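Local coordinates for protein arginine kinase (Anthopleura japonica, PDB 4RF6) that catalyses the reversible transfer of phosphate from ATP to L-arginine, giving phosphoarginine and ADP, as a monomeric phosphagen kinase built of two tandem repeats, at residues K41-E44 against S45-K49; K383-L386 against R387-L390; K657-E661 against F662-A666. One frame throughout, in Å; residues are numbered along the deposited sequence.

Interaction 1: K41-E44 against S45-K49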
loop_
_atom_site.group_PDB
_atom_site.type_symbol
_atom_site.label_atom_id
_atom_site.label_comp_id
_atom_site.label_asym_id
_atom_site.label_seq_id
_atom_site.Cartn_x
_atom_site.Cartn_y
_atom_site.Cartn_z
ATOM N N LYS A 41 13.458 -11.100 49.273
ATOM C CA LYS A 41 14.888 -10.969 49.523
ATOM C C LYS A 41 15.583 -10.070 48.498
ATOM O O LYS A 41 16.478 -9.289 48.848
ATOM C CB LYS A 41 15.548 -12.344 49.574
ATOM C CG LYS A 41 15.216 -13.138 50.834
ATOM C CD LYS A 41 15.582 -12.352 52.089
ATOM C CE LYS A 41 15.464 -13.217 53.340
ATOM N NZ LYS A 41 16.021 -12.538 54.549
ATOM N N VAL A 42 15.179 -10.194 47.234
ATOM C CA VAL A 42 15.639 -9.281 46.193
ATOM C C VAL A 42 15.246 -7.866 46.586
ATOM O O VAL A 42 16.059 -6.945 46.495
ATOM C CB VAL A 42 15.055 -9.623 44.807
ATOM C CG1 VAL A 42 15.390 -8.533 43.793
ATOM C CG2 VAL A 42 15.590 -10.954 44.320
ATOM N N PHE A 43 14.005 -7.700 47.042
ATOM C CA PHE A 43 13.521 -6.391 47.475
ATOM C C PHE A 43 14.335 -5.842 48.652
ATOM O O PHE A 43 14.782 -4.691 48.618
ATOM C CB PHE A 43 12.030 -6.428 47.841
ATOM C CG PHE A 43 11.438 -5.062 48.069
ATOM C CD1 PHE A 43 10.981 -4.309 46.997
ATOM C CD2 PHE A 43 11.360 -4.520 49.348
ATOM C CE1 PHE A 43 10.446 -3.047 47.190
ATOM C CE2 PHE A 43 10.831 -3.253 49.552
ATOM C CZ PHE A 43 10.373 -2.517 48.468
ATOM N N GLU A 44 14.512 -6.658 49.689
ATOM C CA GLU A 44 15.287 -6.258 50.865
ATOM C C GLU A 44 16.707 -5.828 50.503
ATOM O O GLU A 44 17.202 -4.811 50.987
ATOM C CB GLU A 44 15.343 -7.390 51.898
ATOM C CG GLU A 44 14.134 -7.469 52.826
ATOM C CD GLU A 44 14.308 -8.494 53.939
ATOM O OE1 GLU A 44 15.401 -9.095 54.045
ATOM O OE2 GLU A 44 13.346 -8.700 54.713
ATOM N N SER A 45 17.354 -6.607 49.643
ATOM C CA SER A 45 18.742 -6.361 49.261
ATOM C C SER A 45 18.939 -5.055 48.483
ATOM O O SER A 45 20.007 -4.441 48.547
ATOM C CB SER A 45 19.262 -7.539 48.428
ATOM O OG SER A 45 20.557 -7.286 47.920
ATOM N N LEU A 46 17.902 -4.629 47.763
ATOM C CA LEU A 46 18.033 -3.541 46.794
ATOM C C LEU A 46 17.219 -2.279 47.113
ATOM O O LEU A 46 17.400 -1.250 46.464
ATOM C CB LEU A 46 17.656 -4.042 45.394
ATOM C CG LEU A 46 18.518 -5.139 44.772
ATOM C CD1 LEU A 46 17.984 -5.512 43.400
ATOM C CD2 LEU A 46 19.966 -4.684 44.673
ATOM N N LYS A 47 16.336 -2.347 48.107
ATOM C CA LYS A 47 15.383 -1.255 48.348
ATOM C C LYS A 47 15.999 0.084 48.777
ATOM O O LYS A 47 15.339 1.125 48.692
ATOM C CB LYS A 47 14.313 -1.679 49.358
ATOM C CG LYS A 47 14.836 -1.879 50.770
ATOM C CD LYS A 47 13.752 -2.446 51.672
ATOM C CE LYS A 47 14.164 -2.371 53.132
ATOM N NZ LYS A 47 13.152 -3.008 54.019
ATOM N N ASN A 48 17.253 0.068 49.226
ATOM C CA ASN A 48 17.899 1.293 49.698
ATOM C C ASN A 48 18.950 1.860 48.741
ATOM O O ASN A 48 19.517 2.928 48.993
ATOM C CB ASN A 48 18.503 1.085 51.090
ATOM C CG ASN A 48 17.448 0.827 52.150
ATOM O OD1 ASN A 48 16.399 1.472 52.169
ATOM N ND2 ASN A 48 17.716 -0.130 53.035
ATOM N N LYS A 49 19.201 1.146 47.645
ATOM C CA LYS A 49 20.190 1.569 46.656
ATOM C C LYS A 49 19.611 2.582 45.673
ATOM O O LYS A 49 18.451 2.468 45.259
ATOM C CB LYS A 49 20.732 0.362 45.886
ATOM C CG LYS A 49 21.267 -0.742 46.786
ATOM C CD LYS A 49 22.163 -1.704 46.019
ATOM C CE LYS A 49 22.696 -2.798 46.941
ATOM N NZ LYS A 49 23.612 -3.724 46.218
#
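F43 and K47 meet near the end of the short helix 40-46, part of the small N-terminal domain of the first phosphagen kinase repeat, where the chain enters a type I beta turn from L46 to K49. The carbonyl of F43 serves two donors: L46 N at 3.2 Å from F43 O, lying well above the carbonyl plane, and K47 N, whose bond to the same oxygen is weak, bent to 124° at the hydrogen. L46 N also gives a weak bond to V42 O. Two residues before K47 the bond is a regular helical one, S45 N to K41 O 2.9 Å. In the turn, L46 O accepts from K49 N, and K47 O takes a bond from the side-chain amide of N17. On the outer surface K41 and E44 form a salt bridge, NZ to OE1 3.5 Å. V42 and L46 lie side by side, pointing the same way, V42 CG1 4.0 Å from L46 CD1; L46 also touches L57 of helix 57-66. F43 is buried among P20, L38 and L57, its ring nearly perpendicular to that of W58. K47 carries CG between its backbone N and carbonyl carbon (chi1 68°), and its chain crosses F43 at about a right angle: K47 CB stands over one face, 4.2 Å from the ring centroid in a CH-pi contact, and K47 CD reaches F43 CE2 at 3.7 Å.

Interaction 2: K383-L386 against R387-L390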
loop_
_atom_site.group_PDB
_atom_site.type_symbol
_atom_site.label_atom_id
_atom_site.label_comp_id
_atom_site.label_asym_id
_atom_site.label_seq_id
_atom_site.Cartn_x
_atom_site.Cartn_y
_atom_site.Cartn_z
ATOM N N LYS A 383 -20.449 -20.032 -18.957
ATOM C CA LYS A 383 -20.538 -19.518 -20.321
ATOM C C LYS A 383 -19.547 -18.400 -20.647
ATOM O O LYS A 383 -19.754 -17.636 -21.590
ATOM C CB LYS A 383 -21.965 -19.059 -20.616
ATOM C CG LYS A 383 -22.977 -20.176 -20.503
ATOM C CD LYS A 383 -22.681 -21.279 -21.509
ATOM C CE LYS A 383 -23.405 -22.568 -21.153
ATOM N NZ LYS A 383 -24.881 -22.396 -21.077
ATOM N N SER A 384 -18.471 -18.310 -19.874
ATOM C CA SER A 384 -17.414 -17.341 -20.157
ATOM C C SER A 384 -16.710 -17.678 -21.473
ATOM O O SER A 384 -16.714 -18.833 -21.910
ATOM C CB SER A 384 -16.395 -17.319 -19.021
ATOM O OG SER A 384 -15.712 -18.556 -18.931
ATOM N N LEU A 385 -16.120 -16.670 -22.110
ATOM C CA LEU A 385 -15.344 -16.895 -23.330
ATOM C C LEU A 385 -14.105 -17.731 -23.006
ATOM O O LEU A 385 -13.561 -18.422 -23.872
ATOM C CB LEU A 385 -14.929 -15.565 -23.959
ATOM C CG LEU A 385 -16.048 -14.613 -24.383
ATOM C CD1 LEU A 385 -15.484 -13.289 -24.853
ATOM C CD2 LEU A 385 -16.890 -15.236 -25.477
ATOM N N LEU A 386 -13.663 -17.648 -21.753
ATOM C CA LEU A 386 -12.561 -18.463 -21.259
ATOM C C LEU A 386 -12.870 -19.940 -21.451
ATOM O O LEU A 386 -12.080 -20.684 -22.038
ATOM C CB LEU A 386 -12.299 -18.174 -19.779
ATOM C CG LEU A 386 -11.286 -19.088 -19.090
ATOM C CD1 LEU A 386 -9.938 -19.014 -19.797
ATOM C CD2 LEU A 386 -11.140 -18.747 -17.601
ATOM N N ARG A 387 -14.028 -20.359 -20.952
ATOM C CA ARG A 387 -14.457 -21.745 -21.060
ATOM C C ARG A 387 -14.636 -22.125 -22.527
ATOM O O ARG A 387 -14.274 -23.226 -22.946
ATOM C CB ARG A 387 -15.775 -21.931 -20.301
ATOM C CG ARG A 387 -16.168 -23.378 -20.012
ATOM C CD ARG A 387 -16.820 -24.054 -21.209
ATOM N NE ARG A 387 -17.453 -25.320 -20.859
ATOM C CZ ARG A 387 -18.754 -25.456 -20.629
ATOM N NH1 ARG A 387 -19.557 -24.403 -20.715
ATOM N NH2 ARG A 387 -19.249 -26.644 -20.319
ATOM N N LYS A 388 -15.206 -21.205 -23.299
ATOM C CA LYS A 388 -15.507 -21.454 -24.702
ATOM C C LYS A 388 -14.258 -21.803 -25.507
ATOM O O LYS A 388 -14.301 -22.668 -26.383
ATOM C CB LYS A 388 -16.204 -20.236 -25.322
ATOM C CG LYS A 388 -16.649 -20.440 -26.769
ATOM C CD LYS A 388 -17.444 -19.249 -27.276
ATOM C CE LYS A 388 -17.964 -19.499 -28.680
ATOM N NZ LYS A 388 -18.621 -18.290 -29.254
ATOM N N TYR A 389 -13.142 -21.147 -25.194
ATOM C CA TYR A 389 -11.948 -21.247 -26.035
ATOM C C TYR A 389 -10.752 -21.987 -25.424
ATOM O O TYR A 389 -9.886 -22.480 -26.153
ATOM C CB TYR A 389 -11.539 -19.854 -26.534
ATOM C CG TYR A 389 -12.547 -19.262 -27.484
ATOM C CD1 TYR A 389 -12.854 -19.899 -28.679
ATOM C CD2 TYR A 389 -13.201 -18.073 -27.184
ATOM C CE1 TYR A 389 -13.778 -19.370 -29.553
ATOM C CE2 TYR A 389 -14.130 -17.535 -28.053
ATOM C CZ TYR A 389 -14.413 -18.188 -29.234
ATOM O OH TYR A 389 -15.335 -17.663 -30.102
ATOM N N LEU A 390 -10.703 -22.073 -24.099
ATOM C CA LEU A 390 -9.596 -22.767 -23.447
ATOM C C LEU A 390 -9.804 -24.281 -23.428
ATOM O O LEU A 390 -10.331 -24.829 -22.462
ATOM C CB LEU A 390 -9.360 -22.253 -22.022
ATOM C CG LEU A 390 -8.072 -22.775 -21.379
ATOM C CD1 LEU A 390 -6.871 -22.062 -21.955
ATOM C CD2 LEU A 390 -8.079 -22.650 -19.867
#
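S384 OG accepts the backbone N-H of R387 across 3.2 Å in a nearly straight bond (163°), the capping bond to an N-H of the helix's first turn. The hydroxyl reaches it because OG sits between the backbone N and carbonyl carbon of S384 (chi1 65°). The carbonyl of the same serine takes K388 N, with K388 N to S384 O 3.1 Å. The chain then winds on: Y389 N bonds to L385 O, and L390 N closes the turn on L386 O at 2.8 Å, approaching nearly along the C=O axis. Among the side chains, L386 and L390 lie side by side and point the same way, L386 CD1 resting 4.0 Å from L390 CB. On another side of the helix the L385 CD2 methyl faces Y389 CE2 at 4.4 Å, a loose apolar contact, while K388 CG stands 3.9 Å above the plane of the Y389 ring, over its centre.

Further out, D447 of helix 438-448 holds two of these ends through OD2, as a salt bridge to K388 NZ and a hydrogen bond with Y389 OH. R387, bent about its CB-CG bond, turns its NH1 to the carbonyl of P380, which probably steadies the guanidinium beside the aliphatic CE of K383. The leucine pair packs on I413 of helix 409-418 and on L377. The whole is a serine N-cap opening the short helix 385-389, in the small N-terminal domain of the second phosphagen kinase repeat.

Interaction 3: K657-E661 against F662-A666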
loop_
_atom_site.group_PDB
_atom_site.type_symbol
_atom_site.label_atom_id
_atom_site.label_comp_id
_atom_site.label_asym_id
_atom_site.label_seq_id
_atom_site.Cartn_x
_atom_site.Cartn_y
_atom_site.Cartn_z
ATOM N N LYS A 657 -32.422 1.065 -37.859
ATOM C CA LYS A 657 -31.560 1.261 -39.025
ATOM C C LYS A 657 -30.419 2.223 -38.710
ATOM O O LYS A 657 -29.273 1.994 -39.102
ATOM C CB LYS A 657 -32.356 1.821 -40.207
ATOM C CG LYS A 657 -33.510 0.963 -40.702
ATOM C CD LYS A 657 -34.228 1.670 -41.857
ATOM C CE LYS A 657 -35.467 0.915 -42.313
ATOM N NZ LYS A 657 -36.357 0.596 -41.164
ATOM N N ILE A 658 -30.750 3.303 -38.008
ATOM C CA ILE A 658 -29.777 4.326 -37.633
ATOM C C ILE A 658 -28.710 3.785 -36.681
ATOM O O ILE A 658 -27.511 3.951 -36.920
ATOM C CB ILE A 658 -30.478 5.547 -36.986
ATOM C CG1 ILE A 658 -31.262 6.332 -38.038
ATOM C CG2 ILE A 658 -29.468 6.460 -36.319
ATOM C CD1 ILE A 658 -32.265 7.320 -37.452
ATOM N N CYS A 659 -29.148 3.144 -35.603
ATOM C CA CYS A 659 -28.219 2.570 -34.632
ATOM C C CYS A 659 -27.320 1.517 -35.266
ATOM O O CYS A 659 -26.146 1.389 -34.900
ATOM C CB CYS A 659 -28.979 1.965 -33.452
ATOM S SG CYS A 659 -29.789 3.194 -32.417
ATOM N N ASP A 660 -27.871 0.767 -36.218
ATOM C CA ASP A 660 -27.109 -0.288 -36.884
ATOM C C ASP A 660 -26.103 0.266 -37.896
ATOM O O ASP A 660 -24.963 -0.194 -37.956
ATOM C CB ASP A 660 -28.044 -1.304 -37.554
ATOM C CG ASP A 660 -28.736 -2.216 -36.553
ATOM O OD1 ASP A 660 -28.289 -2.278 -35.388
ATOM O OD2 ASP A 660 -29.729 -2.872 -36.938
ATOM N N GLU A 661 -26.520 1.246 -38.693
ATOM C CA GLU A 661 -25.611 1.840 -39.668
ATOM C C GLU A 661 -24.425 2.510 -38.970
ATOM O O GLU A 661 -23.275 2.381 -39.408
ATOM C CB GLU A 661 -26.333 2.856 -40.561
ATOM C CG GLU A 661 -25.371 3.711 -41.379
ATOM C CD GLU A 661 -26.031 4.447 -42.534
ATOM O OE1 GLU A 661 -27.266 4.649 -42.501
ATOM O OE2 GLU A 661 -25.300 4.825 -43.477
ATOM N N PHE A 662 -24.703 3.212 -37.876
ATOM C CA PHE A 662 -23.670 4.009 -37.218
ATOM C C PHE A 662 -23.044 3.351 -35.992
ATOM O O PHE A 662 -22.250 3.975 -35.277
ATOM C CB PHE A 662 -24.207 5.409 -36.904
ATOM C CG PHE A 662 -24.529 6.200 -38.132
ATOM C CD1 PHE A 662 -23.507 6.705 -38.923
ATOM C CD2 PHE A 662 -25.845 6.402 -38.526
ATOM C CE1 PHE A 662 -23.791 7.421 -40.073
ATOM C CE2 PHE A 662 -26.134 7.118 -39.675
ATOM C CZ PHE A 662 -25.102 7.625 -40.448
ATOM N N HIS A 663 -23.392 2.085 -35.776
ATOM C CA HIS A 663 -22.786 1.266 -34.731
ATOM C C HIS A 663 -22.888 1.911 -33.355
ATOM O O HIS A 663 -21.929 1.903 -32.579
ATOM C CB HIS A 663 -21.327 0.945 -35.080
ATOM C CG HIS A 663 -21.132 0.513 -36.499
ATOM N ND1 HIS A 663 -21.888 -0.483 -37.080
ATOM C CD2 HIS A 663 -20.276 0.945 -37.456
ATOM C CE1 HIS A 663 -21.508 -0.643 -38.336
ATOM N NE2 HIS A 663 -20.531 0.210 -38.588
ATOM N N ILE A 664 -24.061 2.474 -33.071
ATOM C CA ILE A 664 -24.356 3.051 -31.767
ATOM C C ILE A 664 -25.513 2.293 -31.114
ATOM O O ILE A 664 -26.238 1.552 -31.787
ATOM C CB ILE A 664 -24.669 4.557 -31.869
ATOM C CG1 ILE A 664 -25.811 4.817 -32.856
ATOM C CG2 ILE A 664 -23.429 5.330 -32.312
ATOM C CD1 ILE A 664 -26.161 6.297 -33.002
ATOM N N GLN A 665 -25.663 2.460 -29.802
ATOM C CA GLN A 665 -26.715 1.789 -29.049
ATOM C C GLN A 665 -27.262 2.775 -28.026
ATOM O O GLN A 665 -26.524 3.613 -27.501
ATOM C CB GLN A 665 -26.162 0.550 -28.338
ATOM C CG GLN A 665 -25.070 0.878 -27.327
ATOM C CD GLN A 665 -24.457 -0.353 -26.692
ATOM O OE1 GLN A 665 -25.049 -1.436 -26.699
ATOM N NE2 GLN A 665 -23.257 -0.193 -26.134
ATOM N N ALA A 666 -28.556 2.692 -27.746
ATOM C CA ALA A 666 -29.168 3.630 -26.816
ATOM C C ALA A 666 -29.627 2.903 -25.566
ATOM O O ALA A 666 -30.293 1.872 -25.659
ATOM C CB ALA A 666 -30.333 4.350 -27.471
#
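C659 and I664 face each other in a Schellman-like C-terminal turn, where helix 655-661 ends and the chain passes into strand 664-668, an outermost strand of the eight-stranded antiparallel sheet in the catalytic domain of the second repeat. Two backbone hydrogen bonds define the exit. F662 N still bonds in helical fashion to I658 O, at 3.1 Å. I664 N reaches back to C659 O at 3.0 Å, in the carbonyl plane and on a lone pair, across a bend in which H663 takes positive phi (55°).

Apolar contacts fill the inner side. I664 CG1 lies 3.7 Å from C659 CA, and I658 CG2 meets F662 CD2 at 4.2 Å. Helix 696-714 covers this side, with L710 against I658 and M703 against I664, while I686 of the adjoining strand 683-688 also packs on I664.

Contacts with ring faces form a third group. E661 and F662 run alongside each other; with CG anti to its backbone N (chi1 168°) and its chain extended, E661 stacks its carboxylate over the CE2-CZ side of the F662 ring, the two planes 11° apart. Beside it, E661 CG makes a CH-pi contact 3.9 Å from the F662 ring centroid, close to the ring normal. F662 also turns an edge to the helix, CD2 lying near I658 O. The H663 ring, beside R690, has the carbonyl oxygen E661 O over its centre, 3.6 Å above the plane.

The three contacts are local, two along short helices and one at a helix-to-strand turn, and are spread over both repeats. Interaction 1 lies in the N-terminal domain of the first repeat, interactions 2 and 3 in the N-terminal and catalytic domains of the second. Interactions 2 and 3 are neighbours on one side of the chain's centre, their centres about 28 Å and their nearest atoms about 15 Å apart, without touching. Interaction 1 sits on the opposite side, its centre about 79 Å from that of interaction 2 and about 94 Å from that of interaction 3. It lies near the substrate site of the first repeat: the side chain of V42 is about 9 Å from that of V74, which probably binds substrate, as in relatives.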